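Local coordinates for uncharacterized protein Atu1656 (PDB 2OJH) that is of unknown function but folds as a six-bladed beta-propeller of the TolB family, a scaffold that often serves protein-protein recognition, at residues Lys109-Leu114 with Pro122-Lys127; Asn128-Trp133 with Cys146-Gln151; Val152-Ser157 with Glu165-His170; Gly173-Pro178 with Ile187-Ser192. All blocks are in the same frame, centred on the assembly; numbering follows the deposited sequence.

Contact 1: Lys109-Leu114 with Pro122-Lys127; sequences KSAIYL and PRLMTK
Two first torsions set the partners of strand 111-114 in place: T126 turns OG1 between its backbone N and carbonyl carbon (chi1 55°), facing the I112 amide, and L124 holds CG anti to its backbone N (chi1 -179°), which carries CD1 over the Y113 ring. I112 N donates to T126 OG1 at 3.0 Å, nearly straight at 172°, so a hydroxyl stands where a strand carbonyl would otherwise accept. L124 CD1 makes a CH-pi contact 3.9 Å from the Y113 ring centroid, offset toward the rim, and also meets A111 CB. P122 CB packs on Y113 CB at 3.6 Å. On the opposite face of the sheet, L114 CG lies 3.8 Å from CG of the selenomethionine M125. Backbone bonds run from M125 N to I112 O and, as a reciprocal pair, between L114 and R123. The Y113 hydroxyl bonds to E106, and Y113 meets F82 edge-to-face. This antiparallel hairpin joins the outer two strands of a propeller blade; the T126 hydroxyl continues its hydrogen bonding past the short 123-124 strand, with L124 on the Y113 ring to one side and L114 against M125 on the other.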
loop_
_atom_site.group_PDB
_atom_site.type_symbol
_atom_site.label_atom_id
_atom_site.label_comp_id
_atom_site.label_asym_id
_atom_site.label_seq_id
_atom_site.Cartn_x
_atom_site.Cartn_y
_atom_site.Cartn_z
ATOM N N LYS A 109 11.679 2.510 15.390
ATOM C CA LYS A 109 11.635 1.940 14.046
ATOM C C LYS A 109 10.294 1.285 13.809
ATOM O O LYS A 109 9.591 0.968 14.760
ATOM C CB LYS A 109 12.779 0.975 13.771
ATOM C CG LYS A 109 12.945 -0.161 14.715
ATOM C CD LYS A 109 14.379 -0.663 14.591
ATOM C CE LYS A 109 14.789 -1.394 15.839
ATOM N NZ LYS A 109 16.207 -1.868 15.787
ATOM N N SER A 110 9.941 1.109 12.537
ATOM C CA SER A 110 8.576 0.700 12.202
ATOM C C SER A 110 8.162 -0.620 12.838
ATOM O O SER A 110 8.853 -1.630 12.663
ATOM C CB SER A 110 8.421 0.588 10.689
ATOM O OG SER A 110 7.063 0.315 10.363
ATOM N N ALA A 111 7.034 -0.594 13.552
ATOM C CA ALA A 111 6.407 -1.778 14.129
ATOM C C ALA A 111 4.925 -1.767 13.766
ATOM O O ALA A 111 4.281 -0.700 13.735
ATOM C CB ALA A 111 6.553 -1.765 15.674
ATOM N N ILE A 112 4.381 -2.952 13.503
ATOM C CA ILE A 112 3.018 -3.096 13.003
ATOM C C ILE A 112 2.063 -3.232 14.199
ATOM O O ILE A 112 2.359 -3.939 15.166
ATOM C CB ILE A 112 2.917 -4.293 12.005
ATOM C CG1 ILE A 112 3.734 -3.988 10.728
ATOM C CG2 ILE A 112 1.486 -4.546 11.615
ATOM C CD1 ILE A 112 3.834 -5.218 9.788
ATOM N N TYR A 113 0.942 -2.521 14.152
ATOM C CA TYR A 113 -0.100 -2.650 15.198
ATOM C C TYR A 113 -1.464 -2.789 14.526
ATOM O O TYR A 113 -1.635 -2.370 13.380
ATOM C CB TYR A 113 -0.150 -1.399 16.069
ATOM C CG TYR A 113 1.144 -1.065 16.782
ATOM C CD1 TYR A 113 2.190 -0.417 16.114
ATOM C CD2 TYR A 113 1.299 -1.368 18.130
ATOM C CE1 TYR A 113 3.386 -0.121 16.780
ATOM C CE2 TYR A 113 2.465 -1.060 18.813
ATOM C CZ TYR A 113 3.507 -0.443 18.123
ATOM O OH TYR A 113 4.659 -0.146 18.808
ATOM N N LEU A 114 -2.438 -3.336 15.244
ATOM C CA LEU A 114 -3.847 -3.291 14.840
ATOM C C LEU A 114 -4.568 -2.447 15.869
ATOM O O LEU A 114 -4.151 -2.406 17.017
ATOM C CB LEU A 114 -4.493 -4.693 14.882
ATOM C CG LEU A 114 -3.830 -5.791 14.033
ATOM C CD1 LEU A 114 -4.703 -7.033 14.070
ATOM C CD2 LEU A 114 -3.622 -5.318 12.631
ATOM N N PRO A 122 -3.447 0.902 20.060
ATOM C CA PRO A 122 -2.829 -0.073 19.175
ATOM C C PRO A 122 -2.335 -1.341 19.863
ATOM O O PRO A 122 -1.764 -1.276 20.953
ATOM C CB PRO A 122 -1.615 0.686 18.605
ATOM C CG PRO A 122 -1.896 2.133 18.831
ATOM C CD PRO A 122 -2.674 2.162 20.118
ATOM N N ARG A 123 -2.555 -2.476 19.223
ATOM C CA ARG A 123 -2.083 -3.759 19.708
ATOM C C ARG A 123 -0.875 -4.196 18.876
ATOM O O ARG A 123 -1.009 -4.386 17.690
ATOM C CB ARG A 123 -3.216 -4.786 19.585
ATOM C CG ARG A 123 -4.419 -4.562 20.521
ATOM C CD ARG A 123 -5.738 -5.167 19.955
ATOM N NE ARG A 123 -5.489 -6.358 19.124
ATOM C CZ ARG A 123 -6.177 -6.699 18.031
ATOM N NH1 ARG A 123 -7.181 -5.954 17.585
ATOM N NH2 ARG A 123 -5.845 -7.798 17.365
ATOM N N LEU A 124 0.297 -4.357 19.508
ATOM C CA LEU A 124 1.545 -4.722 18.776
ATOM C C LEU A 124 1.453 -6.111 18.163
ATOM O O LEU A 124 1.113 -7.093 18.869
ATOM C CB LEU A 124 2.809 -4.648 19.692
ATOM C CG LEU A 124 4.162 -4.972 19.041
ATOM C CD1 LEU A 124 4.561 -3.958 17.954
ATOM C CD2 LEU A 124 5.241 -5.088 20.114
HETATM N N MSE A 125 1.779 -6.189 16.873
HETATM C CA MSE A 125 1.777 -7.445 16.157
HETATM C C MSE A 125 3.183 -7.995 15.976
HETATM O O MSE A 125 3.401 -9.196 16.130
HETATM C CB MSE A 125 1.142 -7.298 14.769
HETATM C CG MSE A 125 -0.329 -7.045 14.686
HETATM SE SE MSE A 125 -1.386 -8.351 15.688
HETATM C CE MSE A 125 -1.927 -7.366 17.235
ATOM N N THR A 126 4.136 -7.136 15.620
ATOM C CA THR A 126 5.458 -7.616 15.266
ATOM C C THR A 126 6.549 -7.315 16.294
ATOM O O THR A 126 6.838 -6.149 16.591
ATOM C CB THR A 126 5.903 -6.999 13.967
ATOM O OG1 THR A 126 5.817 -5.572 14.076
ATOM C CG2 THR A 126 5.021 -7.483 12.841
ATOM N N LYS A 127 7.166 -8.376 16.813
ATOM C CA LYS A 127 8.253 -8.240 17.762
ATOM C C LYS A 127 9.599 -8.088 17.074
ATOM O O LYS A 127 10.559 -7.711 17.722
ATOM C CB LYS A 127 8.270 -9.428 18.724
ATOM C CG LYS A 127 7.054 -9.446 19.658
ATOM C CD LYS A 127 6.987 -10.734 20.420
ATOM C CE LYS A 127 5.672 -10.828 21.187
ATOM N NZ LYS A 127 5.674 -12.108 21.915
#

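Contact 2: Asn128-Trp133 with Cys146-Gln151; sequences NLPSYW and CGIRDQ
The open end of the beta hairpin of strands 131-136 and 142-149 forms this contact between the first two strands of a propeller blade. Y132 and C146 are a hydrogen-bonded antiparallel pair, with Y132 N to C146 O at 2.7 Å and a return bond from C146 N to Y132 O; S131 and G147 form the adjoining non-hydrogen-bonded pair. P130, preceded by a cis peptide, continues the ladder: its O takes I148 N at 2.9 Å, almost straight at 170°, and also R149 NH1 at 2.9 Å, which approaches from above the carbonyl plane. The bend of R149 at chi2 (-75°) folds its guanidinium back over the start of the hairpin, where NH1 bonds to its neighbour I148 O as well. N128 lies over one guanidinium face, its CB 3.6 Å from R149 NE, and S131 OG sits at the edge, 2.9 Å from R149 NH2. S131 OG itself donates to N128 O, tying the turn before the strand to its first residue. On the side of Y132, the I148 CD1 methyl meets the ring at its edge, 3.5 Å from Y132 CE2, and rests against P130 CG too. E165 of the outermost strand reaches both sides of the contact, through a salt bridge to R149 and a hydrogen bond to N128, while Y156 makes a cation-pi contact with R149. S131 is joined by backbone and side-chain bonds to S110, next to strand 111-116 of the preceding blade, and strand 152-159 flanks 142-149 within the sheet.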
loop_
_atom_site.group_PDB
_atom_site.type_symbol
_atom_site.label_atom_id
_atom_site.label_comp_id
_atom_site.label_asym_id
_atom_site.label_seq_id
_atom_site.Cartn_x
_atom_site.Cartn_y
_atom_site.Cartn_z
ATOM N N ASN A 128 9.657 -8.390 15.777
ATOM C CA ASN A 128 10.899 -8.338 14.989
ATOM C C ASN A 128 10.820 -7.168 14.031
ATOM O O ASN A 128 9.868 -7.081 13.240
ATOM C CB ASN A 128 11.090 -9.643 14.227
ATOM C CG ASN A 128 11.200 -10.869 15.158
ATOM O OD1 ASN A 128 11.822 -10.811 16.218
ATOM N ND2 ASN A 128 10.591 -11.977 14.749
ATOM N N LEU A 129 11.796 -6.256 14.129
ATOM C CA LEU A 129 11.702 -4.924 13.515
ATOM C C LEU A 129 12.890 -4.626 12.619
ATOM O O LEU A 129 13.936 -5.272 12.742
ATOM C CB LEU A 129 11.588 -3.840 14.605
ATOM C CG LEU A 129 10.548 -4.119 15.682
ATOM C CD1 LEU A 129 10.491 -3.013 16.728
ATOM C CD2 LEU A 129 9.146 -4.307 15.065
ATOM N N PRO A 130 12.725 -3.671 11.683
ATOM C CA PRO A 130 11.456 -3.028 11.389
ATOM C C PRO A 130 10.548 -3.875 10.481
ATOM O O PRO A 130 11.033 -4.675 9.658
ATOM C CB PRO A 130 11.869 -1.760 10.642
ATOM C CG PRO A 130 13.140 -2.093 9.996
ATOM C CD PRO A 130 13.815 -3.153 10.826
ATOM N N SER A 131 9.244 -3.676 10.637
ATOM C CA SER A 131 8.234 -4.327 9.804
ATOM C C SER A 131 7.205 -3.312 9.263
ATOM O O SER A 131 6.739 -2.431 9.996
ATOM C CB SER A 131 7.544 -5.428 10.594
ATOM O OG SER A 131 8.482 -6.383 11.066
ATOM N N TYR A 132 6.885 -3.423 7.964
ATOM C CA TYR A 132 6.050 -2.430 7.260
ATOM C C TYR A 132 4.764 -3.085 6.734
ATOM O O TYR A 132 4.812 -3.915 5.841
ATOM C CB TYR A 132 6.846 -1.800 6.118
ATOM C CG TYR A 132 8.133 -1.175 6.605
ATOM C CD1 TYR A 132 8.162 0.162 7.046
ATOM C CD2 TYR A 132 9.317 -1.915 6.647
ATOM C CE1 TYR A 132 9.353 0.747 7.488
ATOM C CE2 TYR A 132 10.478 -1.356 7.120
ATOM C CZ TYR A 132 10.490 -0.021 7.532
ATOM O OH TYR A 132 11.670 0.528 7.977
ATOM N N TRP A 133 3.622 -2.740 7.320
ATOM C CA TRP A 133 2.343 -3.368 6.957
ATOM C C TRP A 133 1.931 -3.077 5.491
ATOM O O TRP A 133 1.965 -1.917 5.051
ATOM C CB TRP A 133 1.255 -2.908 7.905
ATOM C CG TRP A 133 0.024 -3.754 7.714
ATOM C CD1 TRP A 133 -0.332 -4.860 8.427
ATOM C CD2 TRP A 133 -0.968 -3.602 6.679
ATOM N NE1 TRP A 133 -1.518 -5.377 7.935
ATOM C CE2 TRP A 133 -1.918 -4.619 6.861
ATOM C CE3 TRP A 133 -1.179 -2.668 5.672
ATOM C CZ2 TRP A 133 -3.026 -4.755 6.021
ATOM C CZ3 TRP A 133 -2.272 -2.822 4.820
ATOM C CH2 TRP A 133 -3.181 -3.846 5.009
ATOM N N CYS A 146 6.500 -6.147 4.767
ATOM C CA CYS A 146 7.932 -6.173 4.442
ATOM C C CYS A 146 8.606 -6.164 5.807
ATOM O O CYS A 146 8.233 -5.351 6.680
ATOM C CB CYS A 146 8.356 -4.941 3.647
ATOM S SG CYS A 146 10.164 -4.896 3.341
ATOM N N GLY A 147 9.502 -7.130 6.038
ATOM C CA GLY A 147 10.306 -7.160 7.242
ATOM C C GLY A 147 11.756 -7.005 6.864
ATOM O O GLY A 147 12.234 -7.689 5.943
ATOM N N ILE A 148 12.472 -6.113 7.552
ATOM C CA ILE A 148 13.914 -6.005 7.312
ATOM C C ILE A 148 14.620 -6.657 8.485
ATOM O O ILE A 148 14.323 -6.335 9.648
ATOM C CB ILE A 148 14.406 -4.546 7.091
ATOM C CG1 ILE A 148 13.579 -3.859 6.012
ATOM C CG2 ILE A 148 15.889 -4.516 6.659
ATOM C CD1 ILE A 148 13.692 -2.338 6.068
ATOM N N ARG A 149 15.485 -7.623 8.175
ATOM C CA ARG A 149 16.220 -8.371 9.191
ATOM C C ARG A 149 17.681 -8.376 8.811
ATOM O O ARG A 149 18.071 -8.979 7.811
ATOM C CB ARG A 149 15.692 -9.796 9.283
ATOM C CG ARG A 149 14.156 -9.899 9.371
ATOM C CD ARG A 149 13.606 -9.524 10.752
ATOM N NE ARG A 149 12.152 -9.664 10.765
ATOM C CZ ARG A 149 11.286 -8.652 10.632
ATOM N NH1 ARG A 149 11.715 -7.405 10.497
ATOM N NH2 ARG A 149 9.982 -8.881 10.649
ATOM N N ASP A 150 18.484 -7.662 9.601
ATOM C CA ASP A 150 19.895 -7.427 9.274
ATOM C C ASP A 150 20.075 -7.048 7.805
ATOM O O ASP A 150 20.897 -7.648 7.122
ATOM C CB ASP A 150 20.728 -8.664 9.620
ATOM C CG ASP A 150 20.638 -9.025 11.103
ATOM O OD1 ASP A 150 20.797 -8.102 11.929
ATOM O OD2 ASP A 150 20.400 -10.210 11.429
ATOM N N GLN A 151 19.287 -6.071 7.338
ATOM C CA GLN A 151 19.395 -5.530 5.975
ATOM C C GLN A 151 18.995 -6.524 4.879
ATOM O O GLN A 151 19.367 -6.363 3.714
ATOM C CB GLN A 151 20.810 -4.971 5.728
ATOM C CG GLN A 151 21.093 -3.690 6.515
ATOM C CD GLN A 151 20.053 -2.630 6.250
ATOM O OE1 GLN A 151 19.821 -2.246 5.096
ATOM N NE2 GLN A 151 19.384 -2.171 7.308
#

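Contact 3: Val152-Ser157 with Glu165-His170; sequences VFDIYS and ETRLTH
The R167 guanidinium has H170 CD2 over one face and D154 OD2 at its edge, and its plane lies 23° from that of the Y156 ring. R167 runs extended from CG to NE across this tyrosine, with CG 3.5 Å from Y156 CE1 and CD near the hydroxyl; E165 CG touches the ring at Y156 CD1. The salt bridge, R167 NH2 to D154 OD2 at 2.9 Å, meets the syn side from a position tilted out of the carboxylate plane, the two groups' planes being 46° apart; a weak bond from R167 NE joins it. D154 OD1 accepts T169 OG1 at 2.7 Å on its anti side. With chi1 at 62°, the T169 hydroxyl can also receive I155 N, at 3.0 Å and nearly straight. I155 O takes L168 N at 2.7 Å, and S157 and T166 exchange backbone bonds. G171 N supplies D154 OD1 with a further bond, while I155 and T169 both pack on F189 of the next blade. This is the antiparallel hairpin of the third and fourth strands of a beta-propeller blade, prolonged where the chain leaves the outermost strand by the T169 hydroxyl, to which the D154 carboxylate and the I155 amide both bond.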
loop_
_atom_site.group_PDB
_atom_site.type_symbol
_atom_site.label_atom_id
_atom_site.label_comp_id
_atom_site.label_asym_id
_atom_site.label_seq_id
_atom_site.Cartn_x
_atom_site.Cartn_y
_atom_site.Cartn_z
ATOM N N VAL A 152 18.247 -7.554 5.263
ATOM C CA VAL A 152 17.609 -8.462 4.317
ATOM C C VAL A 152 16.109 -8.094 4.313
ATOM O O VAL A 152 15.446 -8.135 5.362
ATOM C CB VAL A 152 17.790 -9.948 4.718
ATOM C CG1 VAL A 152 17.165 -10.868 3.687
ATOM C CG2 VAL A 152 19.278 -10.281 4.944
ATOM N N PHE A 153 15.605 -7.728 3.135
ATOM C CA PHE A 153 14.257 -7.218 2.939
ATOM C C PHE A 153 13.395 -8.375 2.436
ATOM O O PHE A 153 13.558 -8.809 1.292
ATOM C CB PHE A 153 14.241 -6.128 1.849
ATOM C CG PHE A 153 14.950 -4.855 2.222
ATOM C CD1 PHE A 153 16.331 -4.836 2.428
ATOM C CD2 PHE A 153 14.247 -3.664 2.296
ATOM C CE1 PHE A 153 16.992 -3.647 2.739
ATOM C CE2 PHE A 153 14.912 -2.456 2.581
ATOM C CZ PHE A 153 16.265 -2.451 2.833
ATOM N N ASP A 154 12.489 -8.883 3.275
ATOM C CA ASP A 154 11.668 -10.010 2.842
ATOM C C ASP A 154 10.186 -9.818 3.035
ATOM O O ASP A 154 9.740 -8.962 3.840
ATOM C CB ASP A 154 12.069 -11.305 3.569
ATOM C CG ASP A 154 13.305 -11.948 2.977
ATOM O OD1 ASP A 154 13.401 -12.087 1.725
ATOM O OD2 ASP A 154 14.186 -12.306 3.783
ATOM N N ILE A 155 9.433 -10.673 2.340
ATOM C CA ILE A 155 7.991 -10.732 2.486
ATOM C C ILE A 155 7.678 -11.709 3.588
ATOM O O ILE A 155 8.200 -12.837 3.603
ATOM C CB ILE A 155 7.328 -11.195 1.155
ATOM C CG1 ILE A 155 7.826 -10.325 -0.037
ATOM C CG2 ILE A 155 5.788 -11.231 1.281
ATOM C CD1 ILE A 155 7.641 -8.793 0.127
ATOM N N TYR A 156 6.830 -11.271 4.516
ATOM C CA TYR A 156 6.404 -12.101 5.638
ATOM C C TYR A 156 4.892 -12.087 5.660
ATOM O O TYR A 156 4.258 -11.179 5.097
ATOM C CB TYR A 156 6.895 -11.521 6.986
ATOM C CG TYR A 156 8.368 -11.659 7.192
ATOM C CD1 TYR A 156 8.894 -12.766 7.850
ATOM C CD2 TYR A 156 9.257 -10.705 6.677
ATOM C CE1 TYR A 156 10.282 -12.926 7.984
ATOM C CE2 TYR A 156 10.635 -10.863 6.808
ATOM C CZ TYR A 156 11.133 -11.974 7.463
ATOM O OH TYR A 156 12.482 -12.124 7.621
ATOM N N SER A 157 4.300 -13.069 6.344
ATOM C CA SER A 157 2.903 -12.978 6.676
ATOM C C SER A 157 2.729 -13.367 8.141
ATOM O O SER A 157 3.591 -14.031 8.724
ATOM C CB SER A 157 2.063 -13.871 5.760
ATOM O OG SER A 157 2.400 -15.228 5.952
ATOM N N GLU A 165 4.892 -15.635 12.821
ATOM C CA GLU A 165 5.471 -14.987 11.656
ATOM C C GLU A 165 5.997 -16.032 10.661
ATOM O O GLU A 165 6.678 -16.993 11.058
ATOM C CB GLU A 165 6.585 -14.043 12.133
ATOM C CG GLU A 165 7.487 -13.447 11.077
ATOM C CD GLU A 165 8.456 -12.429 11.673
ATOM O OE1 GLU A 165 9.527 -12.844 12.184
ATOM O OE2 GLU A 165 8.154 -11.206 11.637
ATOM N N THR A 166 5.664 -15.852 9.387
ATOM C CA THR A 166 6.059 -16.772 8.326
ATOM C C THR A 166 6.836 -16.001 7.275
ATOM O O THR A 166 6.350 -14.995 6.754
ATOM C CB THR A 166 4.841 -17.426 7.654
ATOM O OG1 THR A 166 4.223 -18.322 8.579
ATOM C CG2 THR A 166 5.242 -18.222 6.406
ATOM N N ARG A 167 8.032 -16.490 6.964
ATOM C CA ARG A 167 8.899 -15.849 5.989
ATOM C C ARG A 167 8.612 -16.432 4.587
ATOM O O ARG A 167 8.715 -17.652 4.386
ATOM C CB ARG A 167 10.344 -16.104 6.405
ATOM C CG ARG A 167 11.349 -15.298 5.643
ATOM C CD ARG A 167 12.734 -15.517 6.159
ATOM N NE ARG A 167 13.718 -14.944 5.249
ATOM C CZ ARG A 167 15.021 -15.162 5.317
ATOM N NH1 ARG A 167 15.507 -15.979 6.245
ATOM N NH2 ARG A 167 15.842 -14.582 4.442
ATOM N N LEU A 168 8.238 -15.578 3.631
ATOM C CA LEU A 168 7.815 -16.049 2.302
ATOM C C LEU A 168 8.850 -15.887 1.215
ATOM O O LEU A 168 8.791 -16.581 0.201
ATOM C CB LEU A 168 6.507 -15.378 1.867
ATOM C CG LEU A 168 5.341 -15.699 2.813
ATOM C CD1 LEU A 168 4.200 -14.778 2.527
ATOM C CD2 LEU A 168 4.875 -17.159 2.707
ATOM N N THR A 169 9.767 -14.949 1.405
ATOM C CA THR A 169 10.927 -14.842 0.532
ATOM C C THR A 169 12.157 -14.958 1.411
ATOM O O THR A 169 12.078 -14.741 2.617
ATOM C CB THR A 169 10.945 -13.548 -0.328
ATOM O OG1 THR A 169 11.006 -12.386 0.513
ATOM C CG2 THR A 169 9.714 -13.462 -1.212
ATOM N N HIS A 170 13.281 -15.303 0.798
ATOM C CA HIS A 170 14.468 -15.647 1.538
ATOM C C HIS A 170 15.700 -14.933 0.979
ATOM O O HIS A 170 16.703 -15.556 0.676
ATOM C CB HIS A 170 14.624 -17.184 1.598
ATOM C CG HIS A 170 13.501 -17.861 2.327
ATOM N ND1 HIS A 170 12.330 -18.238 1.702
ATOM C CD2 HIS A 170 13.340 -18.159 3.639
ATOM C CE1 HIS A 170 11.504 -18.758 2.597
ATOM N NE2 HIS A 170 12.096 -18.727 3.778
#

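Contact 4: Gly173-Pro178 with Ile187-Ser192; sequences GRNDGP and IYFNSS
N175 lies alongside F189, pointing the same way, with its OD1 at the ring edge 3.4 Å from F189 CE2 and the amide plane turned 72° from the ring. The same OD1 accepts S191 OG at 2.6 Å, the donor tilted 29° from the carbonyl plane; S191 reaches it because OG stands anti to its backbone N (chi1 -180°). R193, just beyond the segment, donates to both oxygens, while N175 ND2 is engaged by F153 O and E172 O. At the open end of the hairpin, S192 OG takes R174 N at 2.8 Å and R174 O takes S192 N, a side chain replacing one backbone acceptor of the ladder. D176 and N190 form the hydrogen-bonded antiparallel pair, with D176 N to N190 O at 3.0 Å and N190 N returning to D176 O. G177 has positive phi within the strand, and its N is held by D176 OD1 at 2.6 Å. Next to it P178 CB presses on I187 CG2 at 3.4 Å, tighter than an ordinary van der Waals contact. A bound acetic acid molecule, probably from the crystallisation liquor, lies close to the D176 side chain, and N190 ND2 bonds to D219 O. The first two strands of this blade are thus fastened partly by side-chain oxygens; R193 NE would probably make the S191 hydroxyl a better donor to N175 OD1, an oxygen that R193 NH2 shares.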
loop_
_atom_site.group_PDB
_atom_site.type_symbol
_atom_site.label_atom_id
_atom_site.label_comp_id
_atom_site.label_asym_id
_atom_site.label_seq_id
_atom_site.Cartn_x
_atom_site.Cartn_y
_atom_site.Cartn_z
ATOM N N GLY A 173 17.293 -10.881 -3.668
ATOM C CA GLY A 173 17.117 -9.444 -3.868
ATOM C C GLY A 173 16.479 -8.813 -2.653
ATOM O O GLY A 173 16.308 -9.479 -1.630
ATOM N N ARG A 174 16.155 -7.523 -2.738
ATOM C CA ARG A 174 15.300 -6.901 -1.712
ATOM C C ARG A 174 13.846 -7.078 -2.141
ATOM O O ARG A 174 13.525 -6.934 -3.307
ATOM C CB ARG A 174 15.605 -5.408 -1.539
ATOM C CG ARG A 174 17.072 -5.084 -1.300
ATOM C CD ARG A 174 17.230 -3.591 -1.070
ATOM N NE ARG A 174 18.565 -3.274 -0.584
ATOM C CZ ARG A 174 19.000 -2.042 -0.325
ATOM N NH1 ARG A 174 18.203 -1.003 -0.498
ATOM N NH2 ARG A 174 20.235 -1.864 0.087
ATOM N N ASN A 175 12.970 -7.384 -1.201
ATOM C CA ASN A 175 11.586 -7.688 -1.539
ATOM C C ASN A 175 10.702 -6.825 -0.693
ATOM O O ASN A 175 10.877 -6.774 0.522
ATOM C CB ASN A 175 11.288 -9.167 -1.290
ATOM C CG ASN A 175 12.247 -10.059 -2.012
ATOM O OD1 ASN A 175 12.191 -10.189 -3.250
ATOM N ND2 ASN A 175 13.189 -10.636 -1.269
ATOM N N ASP A 176 9.742 -6.160 -1.329
ATOM C CA ASP A 176 8.975 -5.125 -0.649
ATOM C C ASP A 176 7.542 -5.079 -1.166
ATOM O O ASP A 176 7.189 -5.767 -2.139
ATOM C CB ASP A 176 9.659 -3.782 -0.888
ATOM C CG ASP A 176 9.343 -2.746 0.175
ATOM O OD1 ASP A 176 8.344 -2.865 0.910
ATOM O OD2 ASP A 176 10.128 -1.787 0.259
ATOM N N GLY A 177 6.701 -4.300 -0.473
ATOM C CA GLY A 177 5.332 -4.017 -0.931
ATOM C C GLY A 177 4.423 -5.181 -1.295
ATOM O O GLY A 177 3.895 -5.212 -2.421
ATOM N N PRO A 178 4.195 -6.118 -0.343
ATOM C CA PRO A 178 3.304 -7.256 -0.586
ATOM C C PRO A 178 1.823 -6.933 -0.471
ATOM O O PRO A 178 1.404 -6.228 0.472
ATOM C CB PRO A 178 3.700 -8.258 0.508
ATOM C CG PRO A 178 4.269 -7.432 1.601
ATOM C CD PRO A 178 4.813 -6.177 1.003
ATOM N N ILE A 187 0.451 -13.523 -3.190
ATOM C CA ILE A 187 0.829 -12.207 -2.683
ATOM C C ILE A 187 1.724 -11.597 -3.777
ATOM O O ILE A 187 2.710 -12.212 -4.148
ATOM C CB ILE A 187 1.590 -12.321 -1.347
ATOM C CG1 ILE A 187 0.615 -12.709 -0.202
ATOM C CG2 ILE A 187 2.334 -11.000 -1.022
ATOM C CD1 ILE A 187 1.311 -13.340 0.988
ATOM N N TYR A 188 1.356 -10.422 -4.295
ATOM C CA TYR A 188 2.166 -9.706 -5.291
ATOM C C TYR A 188 3.070 -8.754 -4.512
ATOM O O TYR A 188 2.680 -8.217 -3.442
ATOM C CB TYR A 188 1.274 -8.895 -6.254
ATOM C CG TYR A 188 0.541 -9.728 -7.299
ATOM C CD1 TYR A 188 -0.464 -10.641 -6.946
ATOM C CD2 TYR A 188 0.879 -9.621 -8.660
ATOM C CE1 TYR A 188 -1.110 -11.431 -7.946
ATOM C CE2 TYR A 188 0.235 -10.377 -9.634
ATOM C CZ TYR A 188 -0.750 -11.272 -9.274
ATOM O OH TYR A 188 -1.353 -12.000 -10.257
ATOM N N PHE A 189 4.286 -8.571 -5.021
ATOM C CA PHE A 189 5.295 -7.760 -4.339
ATOM C C PHE A 189 6.326 -7.325 -5.384
ATOM O O PHE A 189 6.191 -7.686 -6.571
ATOM C CB PHE A 189 5.925 -8.555 -3.168
ATOM C CG PHE A 189 6.771 -9.739 -3.608
ATOM C CD1 PHE A 189 6.182 -10.974 -3.933
ATOM C CD2 PHE A 189 8.153 -9.611 -3.699
ATOM C CE1 PHE A 189 6.955 -12.043 -4.356
ATOM C CE2 PHE A 189 8.953 -10.698 -4.123
ATOM C CZ PHE A 189 8.342 -11.917 -4.461
ATOM N N ASN A 190 7.304 -6.510 -4.990
ATOM C CA ASN A 190 8.411 -6.226 -5.932
ATOM C C ASN A 190 9.761 -6.716 -5.426
ATOM O O ASN A 190 9.982 -6.840 -4.225
ATOM C CB ASN A 190 8.461 -4.742 -6.390
ATOM C CG ASN A 190 8.695 -3.745 -5.249
ATOM O OD1 ASN A 190 8.499 -4.025 -4.063
ATOM N ND2 ASN A 190 9.056 -2.547 -5.628
ATOM N N SER A 191 10.676 -7.013 -6.346
ATOM C CA SER A 191 11.935 -7.545 -5.923
ATOM C C SER A 191 13.015 -6.968 -6.821
ATOM O O SER A 191 12.781 -6.757 -8.031
ATOM C CB SER A 191 11.898 -9.077 -6.036
ATOM O OG SER A 191 13.119 -9.659 -5.624
ATOM N N SER A 192 14.185 -6.709 -6.240
ATOM C CA SER A 192 15.313 -6.178 -7.010
ATOM C C SER A 192 16.202 -7.283 -7.544
ATOM O O SER A 192 17.265 -6.994 -8.118
ATOM C CB SER A 192 16.186 -5.284 -6.123
ATOM O OG SER A 192 16.735 -6.042 -5.036
#

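Overall arrangement
The four contacts follow one another in series along the chain and pass through three successive blades of the propeller. Contacts 1 and 2, centres 11 Å apart, meet across a blade boundary, where S110 CB lies 3.3 Å from Y132 CE1. Contacts 2 and 3, only 9 Å apart, share one sheet: G147 N is 2.9 Å from D154 O. The next boundary joins contacts 3 and 4, with F153 O 2.9 Å from N175 N and L168 CD1 3.6 Å from I187 CD1, and C146 of contact 2 packs against D176. Contact 4 lies closest to the chain's centre, about 12 Å centre to centre; bound acetic acid lies near Y132, F153 and D176.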